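Local atomic coordinates of Ara h 8 allergen isoform (Arachis hypogaea, PDB entry 6V8M), a protein that belongs to the Bet v 1 (PR-10) family of plant defence proteins, is a peanut allergen and binds the hydrophobic probe 8-anilino-1-naphthalene sulfonate. Residues A[15-20]-A[77-82]. Residues are numbered along the deposited sequence; the frame is centred on the assembly and turned at random.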
loop_
_atom_site.group_PDB
_atom_site.type_symbol
_atom_site.label_atom_id
_atom_site.label_comp_id
_atom_site.label_asym_id
_atom_site.label_seq_id
_atom_site.Cartn_x
_atom_site.Cartn_y
_atom_site.Cartn_z
ATOM N N PRO A 15 -1.848 17.058 -7.185
ATOM C CA PRO A 15 -0.809 16.855 -8.201
ATOM C C PRO A 15 0.235 15.847 -7.723
ATOM O O PRO A 15 0.393 15.622 -6.527
ATOM C CB PRO A 15 -0.195 18.249 -8.395
ATOM C CG PRO A 15 -0.489 18.970 -7.104
ATOM C CD PRO A 15 -1.822 18.430 -6.649
ATOM N N PRO A 16 0.914 15.148 -8.646
ATOM C CA PRO A 16 1.653 13.946 -8.288
ATOM C C PRO A 16 2.876 14.154 -7.385
ATOM O O PRO A 16 3.052 13.306 -6.529
ATOM C CB PRO A 16 2.029 13.334 -9.649
ATOM C CG PRO A 16 2.016 14.509 -10.604
ATOM C CD PRO A 16 0.866 15.355 -10.110
ATOM N N ALA A 17 3.645 15.229 -7.516
ATOM C CA ALA A 17 4.847 15.392 -6.663
ATOM C C ALA A 17 4.367 15.466 -5.204
ATOM O O ALA A 17 4.916 14.771 -4.317
ATOM C CB ALA A 17 5.647 16.603 -7.047
ATOM N N LYS A 18 3.321 16.252 -4.966
ATOM C CA LYS A 18 2.739 16.434 -3.615
ATOM C C LYS A 18 2.133 15.114 -3.124
ATOM O O LYS A 18 2.359 14.738 -1.942
ATOM C CB LYS A 18 1.707 17.556 -3.698
ATOM C CG LYS A 18 1.155 18.064 -2.383
ATOM C CD LYS A 18 0.575 19.469 -2.521
ATOM C CE LYS A 18 0.410 20.186 -1.196
ATOM N NZ LYS A 18 0.807 21.613 -1.287
ATOM N N LEU A 19 1.364 14.438 -3.976
ATOM C CA LEU A 19 0.681 13.175 -3.598
ATOM C C LEU A 19 1.714 12.065 -3.348
ATOM O O LEU A 19 1.572 11.352 -2.360
ATOM C CB LEU A 19 -0.305 12.790 -4.702
ATOM C CG LEU A 19 -1.233 11.615 -4.375
ATOM C CD1 LEU A 19 -1.987 11.873 -3.067
ATOM C CD2 LEU A 19 -2.197 11.405 -5.551
ATOM N N PHE A 20 2.779 11.986 -4.142
ATOM C CA PHE A 20 3.861 10.981 -3.965
ATOM C C PHE A 20 4.608 11.232 -2.659
ATOM O O PHE A 20 4.946 10.275 -1.917
ATOM C CB PHE A 20 4.800 10.989 -5.157
ATOM C CG PHE A 20 5.793 9.863 -5.155
ATOM C CD1 PHE A 20 5.412 8.593 -5.554
ATOM C CD2 PHE A 20 7.061 10.053 -4.648
ATOM C CE1 PHE A 20 6.320 7.546 -5.523
ATOM C CE2 PHE A 20 7.969 9.002 -4.624
ATOM C CZ PHE A 20 7.600 7.762 -5.071
ATOM N N ALA A 77 11.133 10.524 -9.394
ATOM C CA ALA A 77 10.937 11.279 -10.651
ATOM C C ALA A 77 9.770 10.684 -11.435
ATOM O O ALA A 77 9.034 11.461 -12.109
ATOM C CB ALA A 77 12.162 11.276 -11.501
ATOM N N THR A 78 9.582 9.369 -11.345
ATOM C CA THR A 78 8.508 8.656 -12.085
ATOM C C THR A 78 7.297 8.414 -11.172
ATOM O O THR A 78 6.336 7.810 -11.639
ATOM C CB THR A 78 9.021 7.345 -12.694
ATOM O OG1 THR A 78 9.446 6.476 -11.636
ATOM C CG2 THR A 78 10.129 7.571 -13.698
ATOM N N TYR A 79 7.336 8.837 -9.908
ATOM C CA TYR A 79 6.204 8.658 -8.966
ATOM C C TYR A 79 5.856 7.171 -8.840
ATOM O O TYR A 79 4.693 6.790 -8.774
ATOM C CB TYR A 79 4.985 9.445 -9.427
ATOM C CG TYR A 79 5.257 10.875 -9.792
ATOM C CD1 TYR A 79 5.796 11.769 -8.898
ATOM C CD2 TYR A 79 4.963 11.336 -11.062
ATOM C CE1 TYR A 79 6.036 13.090 -9.254
ATOM C CE2 TYR A 79 5.176 12.654 -11.426
ATOM C CZ TYR A 79 5.695 13.544 -10.515
ATOM O OH TYR A 79 5.897 14.842 -10.914
ATOM N N THR A 80 6.886 6.340 -8.804
ATOM C CA THR A 80 6.807 4.866 -8.789
ATOM C C THR A 80 7.010 4.340 -7.370
ATOM O O THR A 80 8.000 4.664 -6.744
ATOM C CB THR A 80 7.817 4.232 -9.751
ATOM O OG1 THR A 80 7.297 4.526 -11.050
ATOM C CG2 THR A 80 7.925 2.733 -9.567
ATOM N N TYR A 81 6.119 3.447 -6.950
ATOM C CA TYR A 81 6.269 2.720 -5.668
ATOM C C TYR A 81 5.673 1.328 -5.832
ATOM O O TYR A 81 4.464 1.208 -5.964
ATOM C CB TYR A 81 5.651 3.495 -4.507
ATOM C CG TYR A 81 5.926 2.847 -3.169
ATOM C CD1 TYR A 81 7.215 2.584 -2.760
ATOM C CD2 TYR A 81 4.906 2.572 -2.279
ATOM C CE1 TYR A 81 7.491 1.977 -1.540
ATOM C CE2 TYR A 81 5.162 1.930 -1.066
ATOM C CZ TYR A 81 6.460 1.628 -0.690
ATOM O OH TYR A 81 6.709 1.033 0.526
ATOM N N ASP A 82 6.547 0.330 -5.788
ATOM C CA ASP A 82 6.183 -1.095 -5.922
ATOM C C ASP A 82 6.603 -1.766 -4.626
ATOM O O ASP A 82 7.748 -1.552 -4.212
ATOM C CB ASP A 82 6.846 -1.738 -7.144
ATOM C CG ASP A 82 6.532 -1.072 -8.481
ATOM O OD1 ASP A 82 5.587 -0.228 -8.555
ATOM O OD2 ASP A 82 7.304 -1.361 -9.457
#
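The first turn of helix 16-25 sits against the bend that leads into strand 80-86, the CA atoms of Phe20 and Tyr79 lying 6.0 Å apart. Tyr79 and Phe20 carry the contact. The tyrosine ring, large and flat enough to take a whole side chain on one face, lies over Pro16: CB of the proline stands 3.7 Å from the ring centroid and only 11° off its normal, a CH-pi contact. Proline suits this first helical position, since its nitrogen has no hydrogen to offer there, and its compact, puckered ring sets CB and CG against the aromatic face. The opposite face of the tyrosine lies beneath the carbonyl oxygen of Ala77, while Ala17, small enough to let the ring draw close to the helix, brings its backbone N to 3.6 Å from Tyr79 CE1. One turn on, the Phe20 side chain, turned away from its own backbone N (chi1 -171°), lays one ring face over Tyr79 CA. This second CH-pi contact spans 3.9 Å from Tyr79 CA to the Phe20 centroid, and Phe20 CE1 reaches Tyr79 C at 3.4 Å. Phenylalanine fits this buried place because it offers the backbone of the bend a wholly apolar ring. Tyr79 and Thr80 form a G1 beta bulge with Asp75 in the turn between strands 64-75 and 80-86. Leu104 of the adjoining strand 95-107 touches Pro16, Phe20 and Tyr79, extending the apolar cluster. In this Bet v 1 fold, the helix start is therefore joined to the sheet by dispersion and CH-pi forces, which depend on close fit and on C-H groups placed over ring faces, with no hydrogen bond between the segments.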